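PDB 3NRH: DUF5063 domain-containing protein from Bacteroides fragilis, which is of unknown function but forms a predominantly alpha-helical domain that assembles as a pair of identical subunits. Local coordinates for residues Val13-Thr18 / Tyr50-Met55; Glu74-Leu79 / Ile112-Ala117. All blocks are in the same frame, centred on the assembly; numbering follows the deposited sequence.

Contact 1 (Val13-Thr18 / Tyr50-Met55); sequences VIEFVT and YLKASM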
ATOM      1  N   VAL A  13     -15.297   7.287   7.139  1.00 16.34           N
ATOM      2  CA  VAL A  13     -15.588   6.126   7.967  1.00 12.26           C
ATOM      3  C   VAL A  13     -16.332   5.083   7.133  1.00 16.08           C
ATOM      4  O   VAL A  13     -16.003   3.895   7.165  1.00 13.19           O
ATOM      5  CB  VAL A  13     -16.436   6.515   9.193  1.00 18.06           C
ATOM      6  CG1 VAL A  13     -16.898   5.266   9.925  1.00 16.90           C
ATOM      7  CG2 VAL A  13     -15.613   7.389  10.127  1.00 14.36           C
ATOM      8  N   ILE A  14     -17.329   5.533   6.376  1.00 14.11           N
ATOM      9  CA  ILE A  14     -18.115   4.641   5.524  1.00 15.96           C
ATOM     10  C   ILE A  14     -17.247   3.871   4.528  1.00 15.64           C
ATOM     11  O   ILE A  14     -17.385   2.657   4.379  1.00 12.22           O
ATOM     12  CB  ILE A  14     -19.184   5.435   4.734  1.00 21.81           C
ATOM     13  CG1 ILE A  14     -20.093   6.179   5.714  1.00 28.67           C
ATOM     14  CG2 ILE A  14     -19.994   4.494   3.840  1.00 17.59           C
ATOM     15  CD1 ILE A  14     -20.755   5.283   6.736  1.00 31.84           C
ATOM     16  N   GLU A  15     -16.355   4.576   3.841  1.00 14.35           N
ATOM     17  CA  GLU A  15     -15.488   3.920   2.874  1.00 14.63           C
ATOM     18  C   GLU A  15     -14.546   2.935   3.562  1.00 11.59           C
ATOM     19  O   GLU A  15     -14.205   1.904   2.989  1.00 13.62           O
ATOM     20  CB  GLU A  15     -14.687   4.950   2.080  1.00 18.84           C
ATOM     21  CG  GLU A  15     -15.562   5.888   1.266  1.00 31.50           C
ATOM     22  CD  GLU A  15     -14.798   6.587   0.164  1.00 41.77           C
ATOM     23  OE1 GLU A  15     -13.697   7.113   0.438  1.00 37.04           O
ATOM     24  OE2 GLU A  15     -15.304   6.615  -0.979  1.00 47.25           O
ATOM     25  N   PHE A  16     -14.130   3.250   4.785  1.00 10.73           N
ATOM     26  CA  PHE A  16     -13.254   2.345   5.528  1.00 12.30           C
ATOM     27  C   PHE A  16     -14.033   1.069   5.859  1.00 10.21           C
ATOM     28  O   PHE A  16     -13.523  -0.041   5.699  1.00  9.82           O
ATOM     29  CB  PHE A  16     -12.766   3.000   6.823  1.00 11.92           C
ATOM     30  CG  PHE A  16     -11.896   2.102   7.664  1.00  8.44           C
ATOM     31  CD1 PHE A  16     -10.663   1.661   7.187  1.00 11.22           C
ATOM     32  CD2 PHE A  16     -12.319   1.679   8.918  1.00  9.84           C
ATOM     33  CE1 PHE A  16      -9.864   0.804   7.955  1.00 15.14           C
ATOM     34  CE2 PHE A  16     -11.531   0.825   9.692  1.00 17.11           C
ATOM     35  CZ  PHE A  16     -10.302   0.388   9.208  1.00 17.24           C
ATOM     36  N   VAL A  17     -15.270   1.229   6.314  1.00 11.76           N
ATOM     37  CA  VAL A  17     -16.100   0.077   6.652  1.00 11.32           C
ATOM     38  C   VAL A  17     -16.230  -0.846   5.443  1.00 10.16           C
ATOM     39  O   VAL A  17     -16.108  -2.065   5.571  1.00 11.38           O
ATOM     40  CB  VAL A  17     -17.506   0.514   7.142  1.00  8.45           C
ATOM     41  CG1 VAL A  17     -18.434  -0.691   7.234  1.00 12.88           C
ATOM     42  CG2 VAL A  17     -17.392   1.177   8.521  1.00  9.58           C
ATOM     43  N   THR A  18     -16.455  -0.263   4.267  1.00  8.94           N
ATOM     44  CA  THR A  18     -16.593  -1.048   3.045  1.00  7.99           C
ATOM     45  C   THR A  18     -15.357  -1.895   2.727  1.00 10.34           C
ATOM     46  O   THR A  18     -15.474  -3.095   2.467  1.00 10.13           O
ATOM     47  CB  THR A  18     -16.911  -0.138   1.849  1.00 10.12           C
ATOM     48  OG1 THR A  18     -18.139   0.550   2.106  1.00 12.97           O
ATOM     49  CG2 THR A  18     -17.055  -0.959   0.567  1.00 15.24           C
ATOM     50  N   TYR A  50      -5.116   0.265   3.857  1.00  9.80           N
ATOM     51  CA  TYR A  50      -4.175   1.171   4.504  1.00 11.01           C
ATOM     52  C   TYR A  50      -4.572   2.622   4.223  1.00  9.49           C
ATOM     53  O   TYR A  50      -4.607   3.463   5.128  1.00 11.02           O
ATOM     54  CB  TYR A  50      -2.753   0.929   3.984  1.00 10.34           C
ATOM     55  CG  TYR A  50      -1.712   1.728   4.731  1.00 11.38           C
ATOM     56  CD1 TYR A  50      -1.089   1.212   5.865  1.00  7.71           C
ATOM     57  CD2 TYR A  50      -1.403   3.032   4.344  1.00 10.65           C
ATOM     58  CE1 TYR A  50      -0.184   1.979   6.605  1.00 10.79           C
ATOM     59  CE2 TYR A  50      -0.508   3.808   5.077  1.00 11.12           C
ATOM     60  CZ  TYR A  50       0.095   3.276   6.206  1.00 11.80           C
ATOM     61  OH  TYR A  50       0.947   4.062   6.947  1.00 16.85           O
ATOM     62  N   LEU A  51      -4.859   2.910   2.960  1.00  8.34           N
ATOM     63  CA  LEU A  51      -5.249   4.253   2.555  1.00 12.11           C
ATOM     64  C   LEU A  51      -6.500   4.733   3.286  1.00 12.55           C
ATOM     65  O   LEU A  51      -6.527   5.840   3.818  1.00  9.21           O
ATOM     66  CB  LEU A  51      -5.482   4.287   1.046  1.00  9.85           C
ATOM     67  CG  LEU A  51      -5.992   5.597   0.444  1.00 12.74           C
ATOM     68  CD1 LEU A  51      -5.042   6.733   0.768  1.00 16.00           C
ATOM     69  CD2 LEU A  51      -6.132   5.424  -1.071  1.00 13.83           C
ATOM     70  N   LYS A  52      -7.538   3.906   3.312  1.00  9.24           N
ATOM     71  CA  LYS A  52      -8.774   4.290   3.989  1.00  8.62           C
ATOM     72  C   LYS A  52      -8.576   4.472   5.495  1.00 11.37           C
ATOM     73  O   LYS A  52      -9.182   5.353   6.105  1.00 11.75           O
ATOM     74  CB  LYS A  52      -9.872   3.257   3.701  1.00  7.09           C
ATOM     75  CG  LYS A  52     -10.295   3.212   2.238  1.00 12.02           C
ATOM     76  CD  LYS A  52     -10.721   4.597   1.745  1.00 16.38           C
ATOM     77  CE  LYS A  52     -10.927   4.637   0.239  1.00 31.02           C
ATOM     78  NZ  LYS A  52     -11.168   6.030  -0.246  1.00 31.32           N
ATOM     79  N   ALA A  53      -7.721   3.651   6.098  1.00  8.39           N
ATOM     80  CA  ALA A  53      -7.457   3.782   7.526  1.00 11.94           C
ATOM     81  C   ALA A  53      -6.735   5.106   7.780  1.00 14.54           C
ATOM     82  O   ALA A  53      -7.023   5.808   8.751  1.00 12.48           O
ATOM     83  CB  ALA A  53      -6.602   2.620   8.010  1.00 17.37           C
ATOM     84  N   SER A  54      -5.808   5.446   6.888  1.00 13.22           N
ATOM     85  CA  SER A  54      -5.033   6.676   7.006  1.00 15.38           C
ATOM     86  C   SER A  54      -5.891   7.923   6.836  1.00 16.09           C
ATOM     87  O   SER A  54      -5.521   8.999   7.299  1.00 13.33           O
ATOM     88  CB  SER A  54      -3.916   6.702   5.955  1.00 15.11           C
ATOM     89  OG  SER A  54      -3.043   5.596   6.105  1.00 16.70           O
HETATM   90  N   MSE A  55      -7.033   7.774   6.172  1.00 14.21           N
HETATM   91  CA  MSE A  55      -7.927   8.903   5.925  1.00 17.40           C
HETATM   92  C   MSE A  55      -9.046   9.070   6.940  1.00 19.31           C
HETATM   93  O   MSE A  55      -9.874   9.979   6.817  1.00 21.62           O
HETATM   94  CB  MSE A  55      -8.525   8.785   4.525  1.00 17.70           C
HETATM   95  CG  MSE A  55      -7.483   8.914   3.429  1.00 24.50           C
HETATM   96 SE   MSE A  55      -8.234   8.683   1.668  1.00 43.48          SE
HETATM   97  CE  MSE A  55      -9.055  10.425   1.458  1.00 39.00           C
TER

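Contact 2 (Glu74-Leu79 / Ile112-Ala117); sequences EIYEVL and ISEDLA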
ATOM      1  N   GLU A  74     -10.229 -19.673  18.768  1.00 13.71           N
ATOM      2  CA  GLU A  74     -10.570 -20.658  17.744  1.00 20.35           C
ATOM      3  C   GLU A  74     -10.710 -20.011  16.365  1.00 18.05           C
ATOM      4  O   GLU A  74     -10.213 -20.537  15.366  1.00 17.47           O
ATOM      5  CB  GLU A  74     -11.873 -21.371  18.117  1.00 20.54           C
ATOM      6  CG  GLU A  74     -12.248 -22.526  17.201  1.00 33.15           C
ATOM      7  CD  GLU A  74     -11.202 -23.631  17.184  1.00 44.30           C
ATOM      8  OE1 GLU A  74     -10.590 -23.891  18.241  1.00 51.03           O
ATOM      9  OE2 GLU A  74     -11.004 -24.251  16.116  1.00 42.36           O
ATOM     10  N   ILE A  75     -11.401 -18.876  16.320  1.00 18.97           N
ATOM     11  CA  ILE A  75     -11.594 -18.141  15.073  1.00 15.99           C
ATOM     12  C   ILE A  75     -10.221 -17.759  14.523  1.00 12.98           C
ATOM     13  O   ILE A  75      -9.937 -17.955  13.342  1.00 12.16           O
ATOM     14  CB  ILE A  75     -12.415 -16.844  15.313  1.00 13.24           C
ATOM     15  CG1 ILE A  75     -13.880 -17.190  15.594  1.00 15.06           C
ATOM     16  CG2 ILE A  75     -12.301 -15.907  14.110  1.00 12.87           C
ATOM     17  CD1 ILE A  75     -14.576 -17.879  14.432  1.00 20.60           C
ATOM     18  N   TYR A  76      -9.376 -17.218  15.398  1.00 14.27           N
ATOM     19  CA  TYR A  76      -8.034 -16.781  15.018  1.00 14.03           C
ATOM     20  C   TYR A  76      -7.163 -17.927  14.514  1.00 15.51           C
ATOM     21  O   TYR A  76      -6.528 -17.819  13.466  1.00 14.20           O
ATOM     22  CB  TYR A  76      -7.338 -16.109  16.210  1.00 18.46           C
ATOM     23  CG  TYR A  76      -5.911 -15.670  15.925  1.00 19.85           C
ATOM     24  CD1 TYR A  76      -5.639 -14.409  15.395  1.00 17.40           C
ATOM     25  CD2 TYR A  76      -4.839 -16.531  16.163  1.00 22.19           C
ATOM     26  CE1 TYR A  76      -4.332 -14.014  15.109  1.00 20.15           C
ATOM     27  CE2 TYR A  76      -3.529 -16.149  15.880  1.00 18.65           C
ATOM     28  CZ  TYR A  76      -3.283 -14.890  15.354  1.00 19.94           C
ATOM     29  OH  TYR A  76      -1.996 -14.505  15.076  1.00 22.20           O
ATOM     30  N   GLU A  77      -7.128 -19.023  15.265  1.00 18.87           N
ATOM     31  CA  GLU A  77      -6.314 -20.174  14.887  1.00 16.69           C
ATOM     32  C   GLU A  77      -6.745 -20.847  13.594  1.00 15.56           C
ATOM     33  O   GLU A  77      -5.909 -21.217  12.766  1.00 15.26           O
ATOM     34  CB  GLU A  77      -6.296 -21.201  16.022  1.00 19.80           C
ATOM     35  CG  GLU A  77      -5.388 -20.811  17.167  1.00 26.42           C
ATOM     36  CD  GLU A  77      -3.937 -20.706  16.733  1.00 36.33           C
ATOM     37  OE1 GLU A  77      -3.382 -21.719  16.258  1.00 44.69           O
ATOM     38  OE2 GLU A  77      -3.352 -19.613  16.867  1.00 34.85           O
ATOM     39  N   VAL A  78      -8.047 -21.015  13.417  1.00 14.96           N
ATOM     40  CA  VAL A  78      -8.552 -21.645  12.209  1.00 16.19           C
ATOM     41  C   VAL A  78      -8.184 -20.811  10.986  1.00 15.29           C
ATOM     42  O   VAL A  78      -7.768 -21.353   9.961  1.00 14.48           O
ATOM     43  CB  VAL A  78     -10.084 -21.833  12.275  1.00 21.87           C
ATOM     44  CG1 VAL A  78     -10.598 -22.380  10.957  1.00 19.91           C
ATOM     45  CG2 VAL A  78     -10.440 -22.790  13.415  1.00 20.74           C
ATOM     46  N   LEU A  79      -8.326 -19.491  11.097  1.00 13.75           N
ATOM     47  CA  LEU A  79      -7.993 -18.608   9.984  1.00 12.21           C
ATOM     48  C   LEU A  79      -6.502 -18.654   9.683  1.00 12.20           C
ATOM     49  O   LEU A  79      -6.099 -18.775   8.525  1.00 12.30           O
ATOM     50  CB  LEU A  79      -8.392 -17.163  10.292  1.00 12.55           C
ATOM     51  CG  LEU A  79      -7.941 -16.132   9.246  1.00 16.04           C
ATOM     52  CD1 LEU A  79      -8.607 -16.418   7.909  1.00 15.41           C
ATOM     53  CD2 LEU A  79      -8.291 -14.736   9.721  1.00 17.87           C
ATOM     54  N   ILE A 112       3.370 -14.655   6.926  1.00 14.91           N
ATOM     55  CA  ILE A 112       2.310 -13.821   6.372  1.00 17.22           C
ATOM     56  C   ILE A 112       0.969 -14.198   7.009  1.00 12.41           C
ATOM     57  O   ILE A 112       0.172 -13.331   7.363  1.00 12.73           O
ATOM     58  CB  ILE A 112       2.208 -14.005   4.843  1.00 12.36           C
ATOM     59  CG1 ILE A 112       3.507 -13.538   4.174  1.00 17.04           C
ATOM     60  CG2 ILE A 112       1.012 -13.230   4.304  1.00 12.50           C
ATOM     61  CD1 ILE A 112       3.583 -13.848   2.676  1.00 15.46           C
ATOM     62  N   SER A 113       0.728 -15.495   7.167  1.00 10.78           N
ATOM     63  CA  SER A 113      -0.528 -15.956   7.749  1.00 15.30           C
ATOM     64  C   SER A 113      -0.796 -15.357   9.129  1.00 15.19           C
ATOM     65  O   SER A 113      -1.930 -14.992   9.437  1.00 13.70           O
ATOM     66  CB  SER A 113      -0.538 -17.487   7.832  1.00 16.37           C
ATOM     67  OG  SER A 113       0.539 -17.957   8.619  1.00 15.49           O
ATOM     68  N   GLU A 114       0.241 -15.243   9.956  1.00 12.91           N
ATOM     69  CA  GLU A 114       0.072 -14.684  11.289  1.00 15.22           C
ATOM     70  C   GLU A 114      -0.203 -13.190  11.211  1.00 14.51           C
ATOM     71  O   GLU A 114      -1.044 -12.676  11.945  1.00 14.70           O
ATOM     72  CB  GLU A 114       1.310 -14.945  12.150  1.00 16.50           C
ATOM     73  CG  GLU A 114       1.068 -14.700  13.628  1.00 24.61           C
ATOM     74  CD  GLU A 114       2.279 -15.020  14.482  1.00 38.84           C
ATOM     75  OE1 GLU A 114       2.910 -16.072  14.250  1.00 36.85           O
ATOM     76  OE2 GLU A 114       2.589 -14.224  15.393  1.00 33.80           O
ATOM     77  N   ASP A 115       0.512 -12.494  10.327  1.00 13.63           N
ATOM     78  CA  ASP A 115       0.305 -11.057  10.149  1.00 15.59           C
ATOM     79  C   ASP A 115      -1.137 -10.789   9.728  1.00 11.22           C
ATOM     80  O   ASP A 115      -1.809  -9.917  10.290  1.00 11.02           O
ATOM     81  CB  ASP A 115       1.223 -10.488   9.059  1.00 19.08           C
ATOM     82  CG  ASP A 115       2.675 -10.406   9.488  1.00 36.60           C
ATOM     83  OD1 ASP A 115       2.951  -9.841  10.565  1.00 34.89           O
ATOM     84  OD2 ASP A 115       3.543 -10.895   8.732  1.00 44.27           O
ATOM     85  N   LEU A 116      -1.605 -11.527   8.724  1.00  8.23           N
ATOM     86  CA  LEU A 116      -2.965 -11.344   8.233  1.00 10.03           C
ATOM     87  C   LEU A 116      -4.005 -11.651   9.303  1.00 12.18           C
ATOM     88  O   LEU A 116      -4.978 -10.913   9.451  1.00 11.11           O
ATOM     89  CB  LEU A 116      -3.209 -12.206   6.990  1.00  7.05           C
ATOM     90  CG  LEU A 116      -2.394 -11.795   5.760  1.00  9.85           C
ATOM     91  CD1 LEU A 116      -2.631 -12.789   4.622  1.00 13.36           C
ATOM     92  CD2 LEU A 116      -2.786 -10.386   5.333  1.00 14.48           C
ATOM     93  N   ALA A 117      -3.802 -12.730  10.056  1.00  9.96           N
ATOM     94  CA  ALA A 117      -4.743 -13.085  11.111  1.00 10.64           C
ATOM     95  C   ALA A 117      -4.751 -11.998  12.188  1.00 11.42           C
ATOM     96  O   ALA A 117      -5.803 -11.670  12.740  1.00 12.16           O
ATOM     97  CB  ALA A 117      -4.374 -14.445  11.714  1.00 12.21           C
TER

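Contact 1 (Val13-Thr18 / Tyr50-Met55)
The ring of Phe16 lies against the Lys52-Ala53 backbone, its CE1 3.7 Å from Ala53 CB and its CD1 3.7 Å from Ala53 N. Lys52 CB comes up to the ring edge in the ring plane, 3.9 Å from Phe16 CD1. With CG anti to the backbone N (chi1 178°), the phenylalanine ring projects out from its own helix and into the gap between the two. This is the tight, buried half of an antiparallel helix pair; the axes of the 13-18 and 50-54 segments approach to 8.9 Å at 152°.

The solvent side is looser and polar. Lys52 bends at chi2, which carries its outer chain obliquely across Glu15: Lys52 CD passes 4.0 Å from Glu15 CB before NZ reaches Glu15 OE1 at 2.8 Å. In this salt bridge NZ meets OE1 from above the carboxylate plane, 53° out of it; because Glu15 is exposed, water probably screens the pair.

Behind the apolar half, Leu56 of the following loop touches Phe16 and Trp153 of helix 135-169 packs on Ala53. Helix 11-28 also turns Val13 and Val17 toward Phe130 of helix 112-131, while helix 35-54 offers Tyr50 and Leu51 to the second subunit.

Contact 2 (Glu74-Leu79 / Ile112-Ala117)
Tyr76 reaches across to Ala117 with the CD1-CE1 part of its ring, CE1 standing 3.4 Å from Ala117 CB, in an antiparallel helix-helix packing within this predominantly alpha-helical domain. Segments 74-79 and 112-117 run at 145° to each other, their axes 9.8 Å apart at the closest approach, and the two-stranded antiparallel sheet formed by 92-94 and 109-111 lies between them in sequence. Because its CG stands anti to the backbone N (chi1 178°), the tyrosine extends away from its own helix and spans the gap. The methyl group of Ala117 meets the ring obliquely and also sits 3.8 Å from Tyr76 CZ, while Ala117 O lies 3.8 Å from Tyr76 CD1.

Leu79, one turn further along, also has CG anti to the backbone N and sends its CD2 branch to Ala117, 4.2 Å from CA; the alanine thus receives both an aromatic and an aliphatic neighbour. On the exposed margin Glu114 is extended beyond CG, and its carboxylate plane is turned 69° from the tyrosine ring, so the two groups do not stack. Asp118, the next residue after Ala117, hydrogen-bonds the tyrosine hydroxyl through its OD1, which anchors the far end of the ring to helix 112-131. Beside that bond, Tyr76 OH rests 3.4 Å from the aliphatic Glu114 CG.

In the fold
Contacts 1 and 2 lie on opposite sides of the chain's centre, their own centres about 22 Å apart, and have no residues in common. Both are partly buried antiparallel helix pairs in which an aromatic ring packs against an alanine, and they bury similar areas. Their polar chemistry differs: contact 1 carries a lysine-glutamate salt bridge across its exposed margin, whereas contact 2 packs apolar groups between its segments, its tyrosine hydroxyl being bonded just beyond them, to Asp118. Helices 112-131 and 135-169 connect the two regions, both touching residues of 13-18 and helix 135-169 also residues of 112-117. Only contact 1 borders the second subunit.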